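Local coordinates for hypothetical protein (Bacteroides uniformis ATCC 8492, PDB 4QRL) that is of unknown function but adopts a lipocalin-like beta-barrel of the calycin clan, a fold that in its relatives often binds small hydrophobic ligands, at residues A42-K47 against D80-W85; K12-Q17 against S30-F35; G88-K93 against L104-T109. All coordinates share one frame; numbering follows the deposited sequence. Where two conformers were deposited one is given.

Contact 1 (A42-K47 against D80-W85); sequences AICLLK and DTYFGW
A short helix, 79-82, packs against the barrel strand 39-45 through Tyr82, its last residue, and Phe83 just after it, and Cys44 meets the Tyr82 ring flat on. Its CB stands almost exactly over the ring centre, 3.6 Å from the centroid and 8° off the normal, as a CH-pi contact. SG lies over the same face but nearer the root of the ring, 3.5 Å from Tyr82 CG, which makes a sulfur-aromatic contact. Cys44 chi1 of -58° places SG anti to the carbonyl carbon and swings it toward that root. Cysteine suits the place because it is slim enough to lie beneath a ring and its sulfur is polarisable. The Thr81 methyl lies over the opposite face, toward the rim. At the hydroxyl end Leu46 reaches in from the loop after the strand, its CD2 near the plane of the ring and 3.5 Å from Tyr82 OH. Phe83, the first residue to leave helical geometry, turns its rim to the strand: Ala42 CB lies in the ring plane, 3.4 Å from Phe83 CZ, where a small side chain lets the ring come close. No hydrogen bond joins the segments. Strand 51-61 flanks the contact with Phe54, which meets Phe83 edge-to-face and also touches Cys44 and Tyr82; strand 25-36 adds Val31 against Tyr82, and strand 64-69 adds Leu69 against Phe83.

Contact 2 (K12-Q17 against S30-F35); sequences KWQLRQ and SVFYNF
Trp13 and Tyr33 form a hydrogen-bonded antiparallel pair, each backbone N giving a bond to the other's O: Trp13 N to Tyr33 O and Tyr33 N to Trp13 O are both 2.8 Å. Two residues on, Leu15 N donates to Val31 O at 2.9 Å. Beside this bond a water stands between the strands, apparently donating to Leu15 O at 2.6 Å and accepting from Val31 N.

Side chains alternate between the two faces. Trp13, Leu15, Val31 and Tyr33 share one, the largely apolar face turned to the barrel interior. The Trp13 indole turns its CD1 to the rim of Phe35, 3.4 Å from Phe35 CD2, and the two side chains cross at about a right angle. Leu15 lies alongside Tyr33 and points the same way, its CD1 4.2 Å from Tyr33 CZ. Broad rings and a branched aliphatic chain suit a face turned to a packed interior.

Lys12, Gln14, Phe32 and Asn34 occupy the other face. Gln14, with CG anti to its backbone N (chi1 177°) and the chain extended beyond, runs beside the Phe32 ring. Its CG is 3.7 Å from Phe32 CE2, and the amide and ring planes are only 12° apart. The long chain gives the ring an apolar flank while its amide still reaches a polar partner.

Farther out, Arg114 NE donates a hydrogen bond to Gln14 OE1, and Leu9 O accepts one from Trp13 NE1. Phe113 and Phe40 pack on Tyr33, and on the other side of strand 11-19 Arg16 and Gln17 both face Ile112 of strand 109-115 in a classic beta bulge. The arrangement is that of an antiparallel hairpin, strands 11-19 and 25-36, in the wall of a lipocalin-like barrel.

Contact 3 (G88-K93 against L104-T109); sequences GKCTFK and LEYEGT
The sulfur of Cys90 lies between two aromatic rings: it sits over a face of Tyr106 on the neighbouring strand, 3.8 Å from the centroid and 20° off the normal, and also over a face of Phe92 in its own strand. A chi1 of -174° turns SG away from the backbone N and toward Tyr106. A thiol fits here, since a single polarisable sulfur is compact enough to lie against both faces. Glu107 CG lies over the opposite face of Tyr106, near the rim. Phe92, in turn, has Leu104 CD1 over its other face, toward the rim, and Phe92 CD2 is 3.8 Å from both Leu104 CB and Tyr106 CB.

Within these segments one hydrogen-bonded antiparallel pair joins the strands: Lys93 N to Glu105 O and Glu105 N to Lys93 O, both 2.8 Å. The Glu105 side chain bends at chi2 (-87°) so that OE2 accepts a hydrogen bond from Gly108 N at 2.7 Å, tying the carboxylate to the turn that follows.

In the type I' turn Tyr106-Thr109 both central residues, Glu107 and Gly108, have positive phi, which glycine adopts easily. The pairing belongs to hairpin 89-97/101-106, and the turn closes the next, 101-106/109-115, as in an up-and-down barrel.

How the contacts relate
All three contacts belong to one antiparallel eight-stranded barrel, and along the chain they come in series: contact 2, then contact 1, then contact 3. Contacts 1 and 2 have centres about 11 Å apart and share adjoining strands, 25-36 and 39-45, whose backbones are probably hydrogen-bonded from Ile43 to Phe32 and from Leu45 to Ser30. The centres of contacts 1 and 3 are about 16 Å apart, yet Trp85 bridges them by packing on Cys90 and Phe92. Contacts 2 and 3, about 15 Å between centres, do not touch. Two contacts thus join consecutive strands of the wall, while contact 1 brings the helical connection between strands 64-69 and 89-97 against the barrel.

Contact 1 (A42-K47 against D80-W85)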
loop_
_atom_site.group_PDB
_atom_site.type_symbol
_atom_site.label_atom_id
_atom_site.label_comp_id
_atom_site.label_asym_id
_atom_site.label_seq_id
_atom_site.Cartn_x
_atom_site.Cartn_y
_atom_site.Cartn_z
ATOM N N ALA A 42 -3.040 -3.765 5.556
ATOM C CA ALA A 42 -1.630 -3.334 5.605
ATOM C C ALA A 42 -1.118 -3.494 7.016
ATOM O O ALA A 42 -1.741 -3.006 7.961
ATOM C CB ALA A 42 -1.468 -1.899 5.134
ATOM N N ILE A 43 -0.036 -4.249 7.164
ATOM C CA ILE A 43 0.614 -4.453 8.446
ATOM C C ILE A 43 1.775 -3.482 8.485
ATOM O O ILE A 43 2.601 -3.472 7.576
ATOM C CB ILE A 43 1.080 -5.924 8.649
ATOM C CG1 ILE A 43 -0.096 -6.911 8.763
ATOM C CG2 ILE A 43 2.034 -6.040 9.843
ATOM C CD1 ILE A 43 0.304 -8.420 8.573
ATOM N N CYS A 44 1.829 -2.679 9.539
ATOM C CA CYS A 44 2.892 -1.723 9.751
ATOM C C CYS A 44 3.595 -2.030 11.065
ATOM O O CYS A 44 2.954 -2.085 12.117
ATOM C CB CYS A 44 2.334 -0.312 9.721
ATOM S SG CYS A 44 1.483 0.080 8.180
ATOM N N LEU A 45 4.911 -2.248 10.986
ATOM C CA LEU A 45 5.761 -2.588 12.121
ATOM C C LEU A 45 6.288 -1.318 12.753
ATOM O O LEU A 45 7.038 -0.563 12.130
ATOM C CB LEU A 45 6.910 -3.529 11.699
ATOM C CG LEU A 45 6.493 -4.830 10.996
ATOM C CD1 LEU A 45 7.718 -5.575 10.490
ATOM C CD2 LEU A 45 5.676 -5.735 11.923
ATOM N N LEU A 46 5.852 -1.061 13.991
ATOM C CA LEU A 46 6.245 0.141 14.707
ATOM C C LEU A 46 7.654 -0.013 15.292
ATOM O O LEU A 46 8.102 -1.124 15.614
ATOM C CB LEU A 46 5.214 0.454 15.816
ATOM C CG LEU A 46 3.737 0.596 15.398
ATOM C CD1 LEU A 46 2.814 0.612 16.610
ATOM C CD2 LEU A 46 3.501 1.836 14.560
ATOM N N LYS A 47 8.334 1.128 15.509
ATOM C CA LYS A 47 9.667 1.135 16.132
ATOM C C LYS A 47 9.620 0.412 17.486
ATOM O O LYS A 47 10.551 -0.330 17.817
ATOM C CB LYS A 47 10.187 2.584 16.310
ATOM C CG LYS A 47 10.135 3.415 15.027
ATOM C CD LYS A 47 10.874 4.750 15.124
ATOM C CE LYS A 47 10.879 5.434 13.775
ATOM N NZ LYS A 47 11.705 6.671 13.762
ATOM N N ASP A 80 -1.758 8.885 9.532
ATOM C CA ASP A 80 -0.933 9.797 8.714
ATOM C C ASP A 80 0.535 9.395 8.583
ATOM O O ASP A 80 1.243 9.922 7.713
ATOM C CB ASP A 80 -1.003 11.216 9.252
ATOM C CG ASP A 80 -2.362 11.867 9.150
ATOM O OD1 ASP A 80 -3.214 11.356 8.386
ATOM O OD2 ASP A 80 -2.569 12.901 9.807
ATOM N N THR A 81 0.989 8.460 9.419
ATOM C CA THR A 81 2.348 7.960 9.348
ATOM C C THR A 81 2.492 7.065 8.125
ATOM O O THR A 81 3.528 7.086 7.448
ATOM C CB THR A 81 2.690 7.195 10.645
ATOM O OG1 THR A 81 2.467 8.058 11.746
ATOM C CG2 THR A 81 4.112 6.682 10.680
ATOM N N TYR A 82 1.451 6.269 7.846
ATOM C CA TYR A 82 1.556 5.250 6.805
ATOM C C TYR A 82 0.679 5.471 5.602
ATOM O O TYR A 82 0.976 4.901 4.548
ATOM C CB TYR A 82 1.262 3.884 7.416
ATOM C CG TYR A 82 2.258 3.503 8.494
ATOM C CD1 TYR A 82 3.566 3.148 8.167
ATOM C CD2 TYR A 82 1.902 3.519 9.836
ATOM C CE1 TYR A 82 4.488 2.804 9.151
ATOM C CE2 TYR A 82 2.819 3.190 10.832
ATOM C CZ TYR A 82 4.107 2.820 10.481
ATOM O OH TYR A 82 5.010 2.497 11.446
ATOM N N PHE A 83 -0.400 6.260 5.741
ATOM C CA PHE A 83 -1.333 6.502 4.653
ATOM C C PHE A 83 -1.635 7.988 4.527
ATOM O O PHE A 83 -1.034 8.650 3.669
ATOM C CB PHE A 83 -2.606 5.642 4.846
ATOM C CG PHE A 83 -2.314 4.163 4.719
ATOM C CD1 PHE A 83 -2.261 3.552 3.467
ATOM C CD2 PHE A 83 -2.041 3.388 5.846
ATOM C CE1 PHE A 83 -1.961 2.190 3.344
ATOM C CE2 PHE A 83 -1.702 2.043 5.719
ATOM C CZ PHE A 83 -1.659 1.454 4.470
ATOM N N GLY A 84 -2.533 8.512 5.369
ATOM C CA GLY A 84 -2.885 9.929 5.316
ATOM C C GLY A 84 -3.722 10.291 4.102
ATOM O O GLY A 84 -3.814 11.459 3.740
ATOM N N TRP A 85 -4.350 9.280 3.454
ATOM C CA TRP A 85 -5.160 9.514 2.260
ATOM C C TRP A 85 -6.426 10.264 2.583
ATOM O O TRP A 85 -7.079 9.928 3.576
ATOM C CB TRP A 85 -5.536 8.195 1.566
ATOM C CG TRP A 85 -4.396 7.316 1.156
ATOM C CD1 TRP A 85 -3.112 7.688 0.881
ATOM C CD2 TRP A 85 -4.471 5.910 0.893
ATOM N NE1 TRP A 85 -2.367 6.588 0.532
ATOM C CE2 TRP A 85 -3.182 5.487 0.499
ATOM C CE3 TRP A 85 -5.508 4.958 0.967
ATOM C CZ2 TRP A 85 -2.907 4.172 0.139
ATOM C CZ3 TRP A 85 -5.231 3.649 0.605
ATOM C CH2 TRP A 85 -3.939 3.264 0.217
#

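Contact 2 (K12-Q17 against S30-F35)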
loop_
_atom_site.group_PDB
_atom_site.type_symbol
_atom_site.label_atom_id
_atom_site.label_comp_id
_atom_site.label_asym_id
_atom_site.label_seq_id
_atom_site.Cartn_x
_atom_site.Cartn_y
_atom_site.Cartn_z
ATOM N N LYS A 12 0.671 -11.326 0.019
ATOM C CA LYS A 12 1.338 -10.308 0.808
ATOM C C LYS A 12 2.518 -9.750 0.060
ATOM O O LYS A 12 3.238 -10.485 -0.619
ATOM C CB LYS A 12 1.760 -10.889 2.171
ATOM C CG LYS A 12 2.279 -9.815 3.140
ATOM C CD LYS A 12 2.641 -10.445 4.492
ATOM C CE LYS A 12 1.589 -10.216 5.539
ATOM N NZ LYS A 12 0.339 -10.961 5.261
ATOM N N TRP A 13 2.710 -8.460 0.224
ATOM C CA TRP A 13 3.706 -7.686 -0.474
ATOM C C TRP A 13 4.482 -6.799 0.461
ATOM O O TRP A 13 3.878 -6.018 1.214
ATOM C CB TRP A 13 2.978 -6.797 -1.504
ATOM C CG TRP A 13 2.324 -7.536 -2.618
ATOM C CD1 TRP A 13 1.006 -7.866 -2.727
ATOM C CD2 TRP A 13 2.935 -7.886 -3.865
ATOM N NE1 TRP A 13 0.782 -8.527 -3.923
ATOM C CE2 TRP A 13 1.957 -8.551 -4.642
ATOM C CE3 TRP A 13 4.238 -7.765 -4.376
ATOM C CZ2 TRP A 13 2.225 -9.011 -5.935
ATOM C CZ3 TRP A 13 4.534 -8.339 -5.614
ATOM C CH2 TRP A 13 3.538 -8.956 -6.374
ATOM N N GLN A 14 5.805 -6.897 0.413
ATOM C CA GLN A 14 6.634 -6.004 1.237
ATOM C C GLN A 14 6.891 -4.735 0.465
ATOM O O GLN A 14 7.434 -4.807 -0.630
ATOM C CB GLN A 14 7.976 -6.664 1.595
ATOM C CG GLN A 14 8.885 -5.693 2.390
ATOM C CD GLN A 14 10.243 -6.238 2.708
ATOM O OE1 GLN A 14 10.819 -7.006 1.946
ATOM N NE2 GLN A 14 10.807 -5.804 3.834
ATOM N N LEU A 15 6.538 -3.571 1.043
ATOM C CA LEU A 15 6.827 -2.289 0.391
ATOM C C LEU A 15 8.304 -2.006 0.673
ATOM O O LEU A 15 8.696 -1.766 1.818
ATOM C CB LEU A 15 5.894 -1.166 0.897
ATOM C CG LEU A 15 5.664 0.050 -0.054
ATOM C CD1 LEU A 15 4.450 0.878 0.401
ATOM C CD2 LEU A 15 6.884 0.964 -0.110
ATOM N N ARG A 16 9.123 -2.149 -0.353
ATOM C CA ARG A 16 10.576 -2.014 -0.251
ATOM C C ARG A 16 11.075 -0.607 -0.338
ATOM O O ARG A 16 12.140 -0.288 0.213
ATOM C CB ARG A 16 11.246 -2.787 -1.422
ATOM C CG ARG A 16 11.056 -4.269 -1.393
ATOM C CD ARG A 16 11.754 -4.863 -2.596
ATOM N NE ARG A 16 13.208 -4.783 -2.491
ATOM C CZ ARG A 16 14.048 -5.369 -3.337
ATOM N NH1 ARG A 16 13.585 -6.082 -4.358
ATOM N NH2 ARG A 16 15.356 -5.245 -3.171
ATOM N N GLN A 17 10.435 0.187 -1.194
ATOM C CA GLN A 17 10.960 1.511 -1.465
ATOM C C GLN A 17 9.898 2.472 -1.960
ATOM O O GLN A 17 8.930 2.051 -2.585
ATOM C CB GLN A 17 12.036 1.357 -2.586
ATOM C CG GLN A 17 12.883 2.581 -2.862
ATOM C CD GLN A 17 13.727 2.375 -4.094
ATOM O OE1 GLN A 17 13.245 1.960 -5.137
ATOM N NE2 GLN A 17 15.012 2.632 -3.979
ATOM N N SER A 30 9.154 -1.698 6.898
ATOM C CA SER A 30 8.168 -1.930 7.931
ATOM C C SER A 30 6.733 -2.009 7.438
ATOM O O SER A 30 5.843 -2.051 8.271
ATOM C CB SER A 30 8.275 -0.780 8.928
ATOM O OG SER A 30 8.196 0.468 8.254
ATOM N N VAL A 31 6.481 -1.971 6.119
ATOM C CA VAL A 31 5.101 -1.918 5.617
ATOM C C VAL A 31 4.842 -3.088 4.691
ATOM O O VAL A 31 5.659 -3.374 3.810
ATOM C CB VAL A 31 4.794 -0.581 4.907
ATOM C CG1 VAL A 31 3.357 -0.551 4.396
ATOM C CG2 VAL A 31 5.071 0.622 5.826
ATOM N N PHE A 32 3.698 -3.745 4.899
ATOM C CA PHE A 32 3.309 -4.943 4.141
ATOM C C PHE A 32 1.877 -4.803 3.709
ATOM O O PHE A 32 1.014 -4.540 4.563
ATOM C CB PHE A 32 3.485 -6.211 5.018
ATOM C CG PHE A 32 4.914 -6.426 5.464
ATOM C CD1 PHE A 32 5.449 -5.693 6.526
ATOM C CD2 PHE A 32 5.762 -7.257 4.744
ATOM C CE1 PHE A 32 6.791 -5.842 6.898
ATOM C CE2 PHE A 32 7.106 -7.413 5.132
ATOM C CZ PHE A 32 7.600 -6.718 6.208
ATOM N N TYR A 33 1.609 -4.906 2.388
ATOM C CA TYR A 33 0.220 -4.810 1.877
ATOM C C TYR A 33 -0.275 -6.197 1.562
ATOM O O TYR A 33 0.485 -7.025 1.079
ATOM C CB TYR A 33 0.119 -3.952 0.595
ATOM C CG TYR A 33 0.153 -2.446 0.719
ATOM C CD1 TYR A 33 0.623 -1.827 1.876
ATOM C CD2 TYR A 33 -0.174 -1.632 -0.366
ATOM C CE1 TYR A 33 0.670 -0.439 1.983
ATOM C CE2 TYR A 33 -0.079 -0.246 -0.284
ATOM C CZ TYR A 33 0.346 0.344 0.889
ATOM O OH TYR A 33 0.397 1.718 0.981
ATOM N N ASN A 34 -1.560 -6.450 1.783
ATOM C CA ASN A 34 -2.114 -7.759 1.517
ATOM C C ASN A 34 -3.404 -7.598 0.739
ATOM O O ASN A 34 -4.232 -6.721 1.060
ATOM C CB ASN A 34 -2.351 -8.467 2.857
ATOM C CG ASN A 34 -2.691 -9.906 2.720
ATOM O OD1 ASN A 34 -3.863 -10.298 2.663
ATOM N ND2 ASN A 34 -1.661 -10.717 2.664
ATOM N N PHE A 35 -3.529 -8.375 -0.337
ATOM C CA PHE A 35 -4.691 -8.358 -1.225
ATOM C C PHE A 35 -5.327 -9.739 -1.236
ATOM O O PHE A 35 -4.673 -10.712 -1.623
ATOM C CB PHE A 35 -4.277 -7.941 -2.658
ATOM C CG PHE A 35 -3.569 -6.608 -2.750
ATOM C CD1 PHE A 35 -4.288 -5.427 -2.903
ATOM C CD2 PHE A 35 -2.174 -6.540 -2.751
ATOM C CE1 PHE A 35 -3.627 -4.191 -2.982
ATOM C CE2 PHE A 35 -1.515 -5.301 -2.789
ATOM C CZ PHE A 35 -2.235 -4.141 -2.976
HETATM O O HOH W 1 8.423 -3.053 4.110
#

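Contact 3 (G88-K93 against L104-T109)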
loop_
_atom_site.group_PDB
_atom_site.type_symbol
_atom_site.label_atom_id
_atom_site.label_comp_id
_atom_site.label_asym_id
_atom_site.label_seq_id
_atom_site.Cartn_x
_atom_site.Cartn_y
_atom_site.Cartn_z
ATOM N N GLY A 88 -9.752 8.255 3.256
ATOM C CA GLY A 88 -9.246 6.893 3.301
ATOM C C GLY A 88 -9.163 6.240 1.943
ATOM O O GLY A 88 -9.143 5.027 1.863
ATOM N N LYS A 89 -9.074 7.033 0.868
ATOM C CA LYS A 89 -9.083 6.494 -0.498
ATOM C C LYS A 89 -7.900 6.936 -1.334
ATOM O O LYS A 89 -7.496 8.094 -1.265
ATOM C CB LYS A 89 -10.348 6.957 -1.252
ATOM C CG LYS A 89 -11.686 6.799 -0.567
ATOM C CD LYS A 89 -12.778 7.312 -1.511
ATOM C CE LYS A 89 -14.123 7.431 -0.848
ATOM N NZ LYS A 89 -15.183 7.859 -1.801
ATOM N N CYS A 90 -7.421 6.045 -2.205
ATOM C CA CYS A 90 -6.382 6.362 -3.184
ATOM C C CYS A 90 -6.474 5.421 -4.385
ATOM O O CYS A 90 -6.491 4.196 -4.219
ATOM C CB CYS A 90 -4.980 6.335 -2.578
ATOM S SG CYS A 90 -3.678 6.891 -3.718
ATOM N N THR A 91 -6.456 6.012 -5.587
ATOM C CA THR A 91 -6.425 5.262 -6.829
ATOM C C THR A 91 -5.015 5.328 -7.385
ATOM O O THR A 91 -4.504 6.397 -7.691
ATOM C CB THR A 91 -7.464 5.748 -7.830
ATOM O OG1 THR A 91 -8.745 5.499 -7.256
ATOM C CG2 THR A 91 -7.334 5.006 -9.197
ATOM N N PHE A 92 -4.405 4.186 -7.519
ATOM C CA PHE A 92 -3.041 4.048 -8.029
ATOM C C PHE A 92 -3.010 3.510 -9.432
ATOM O O PHE A 92 -3.869 2.705 -9.797
ATOM C CB PHE A 92 -2.260 3.040 -7.146
ATOM C CG PHE A 92 -2.015 3.450 -5.715
ATOM C CD1 PHE A 92 -2.952 3.182 -4.725
ATOM C CD2 PHE A 92 -0.833 4.091 -5.351
ATOM C CE1 PHE A 92 -2.705 3.540 -3.392
ATOM C CE2 PHE A 92 -0.578 4.418 -4.024
ATOM C CZ PHE A 92 -1.517 4.164 -3.055
ATOM N N LYS A 93 -1.988 3.899 -10.203
ATOM C CA LYS A 93 -1.689 3.289 -11.487
ATOM C C LYS A 93 -0.817 2.078 -11.205
ATOM O O LYS A 93 0.139 2.193 -10.444
ATOM C CB LYS A 93 -0.976 4.273 -12.441
ATOM C CG LYS A 93 -0.588 3.625 -13.781
ATOM C CD LYS A 93 -0.730 4.564 -14.967
ATOM C CE LYS A 93 0.019 4.057 -16.170
ATOM N NZ LYS A 93 1.472 4.350 -16.072
ATOM N N LEU A 104 3.277 0.566 -7.886
ATOM C CA LEU A 104 2.121 1.441 -7.819
ATOM C C LEU A 104 2.563 2.900 -7.961
ATOM O O LEU A 104 3.619 3.272 -7.461
ATOM C CB LEU A 104 1.352 1.236 -6.496
ATOM C CG LEU A 104 0.762 -0.159 -6.237
ATOM C CD1 LEU A 104 0.006 -0.186 -4.915
ATOM C CD2 LEU A 104 -0.128 -0.635 -7.403
ATOM N N GLU A 105 1.776 3.704 -8.672
ATOM C CA GLU A 105 2.095 5.112 -8.878
ATOM C C GLU A 105 0.899 5.974 -8.550
ATOM O O GLU A 105 -0.205 5.680 -8.973
ATOM C CB GLU A 105 2.568 5.325 -10.317
ATOM C CG GLU A 105 3.036 6.738 -10.652
ATOM C CD GLU A 105 1.933 7.675 -11.089
ATOM O OE1 GLU A 105 0.984 7.220 -11.769
ATOM O OE2 GLU A 105 1.999 8.860 -10.706
ATOM N N TYR A 106 1.140 7.087 -7.832
ATOM C CA TYR A 106 0.147 8.097 -7.513
ATOM C C TYR A 106 0.830 9.470 -7.460
ATOM O O TYR A 106 1.724 9.682 -6.631
ATOM C CB TYR A 106 -0.588 7.803 -6.207
ATOM C CG TYR A 106 -1.575 8.905 -5.862
ATOM C CD1 TYR A 106 -2.776 9.034 -6.551
ATOM C CD2 TYR A 106 -1.278 9.856 -4.888
ATOM C CE1 TYR A 106 -3.659 10.075 -6.280
ATOM C CE2 TYR A 106 -2.154 10.903 -4.609
ATOM C CZ TYR A 106 -3.346 11.006 -5.306
ATOM O OH TYR A 106 -4.222 12.030 -5.037
ATOM N N GLU A 107 0.406 10.383 -8.362
ATOM C CA GLU A 107 0.894 11.760 -8.493
ATOM C C GLU A 107 2.441 11.785 -8.494
ATOM O O GLU A 107 3.042 12.485 -7.692
ATOM C CB GLU A 107 0.297 12.658 -7.376
ATOM C CG GLU A 107 -1.206 12.827 -7.507
ATOM C CD GLU A 107 -1.878 13.837 -6.598
ATOM O OE1 GLU A 107 -1.235 14.328 -5.645
ATOM O OE2 GLU A 107 -3.063 14.144 -6.852
ATOM N N GLY A 108 3.054 10.970 -9.365
ATOM C CA GLY A 108 4.508 10.884 -9.538
ATOM C C GLY A 108 5.308 10.069 -8.527
ATOM O O GLY A 108 6.500 9.813 -8.758
ATOM N N THR A 109 4.688 9.672 -7.391
ATOM C CA THR A 109 5.381 8.865 -6.389
ATOM C C THR A 109 5.115 7.386 -6.641
ATOM O O THR A 109 3.958 6.986 -6.771
ATOM C CB THR A 109 4.992 9.259 -4.980
ATOM O OG1 THR A 109 5.512 10.571 -4.740
ATOM C CG2 THR A 109 5.558 8.273 -3.909
#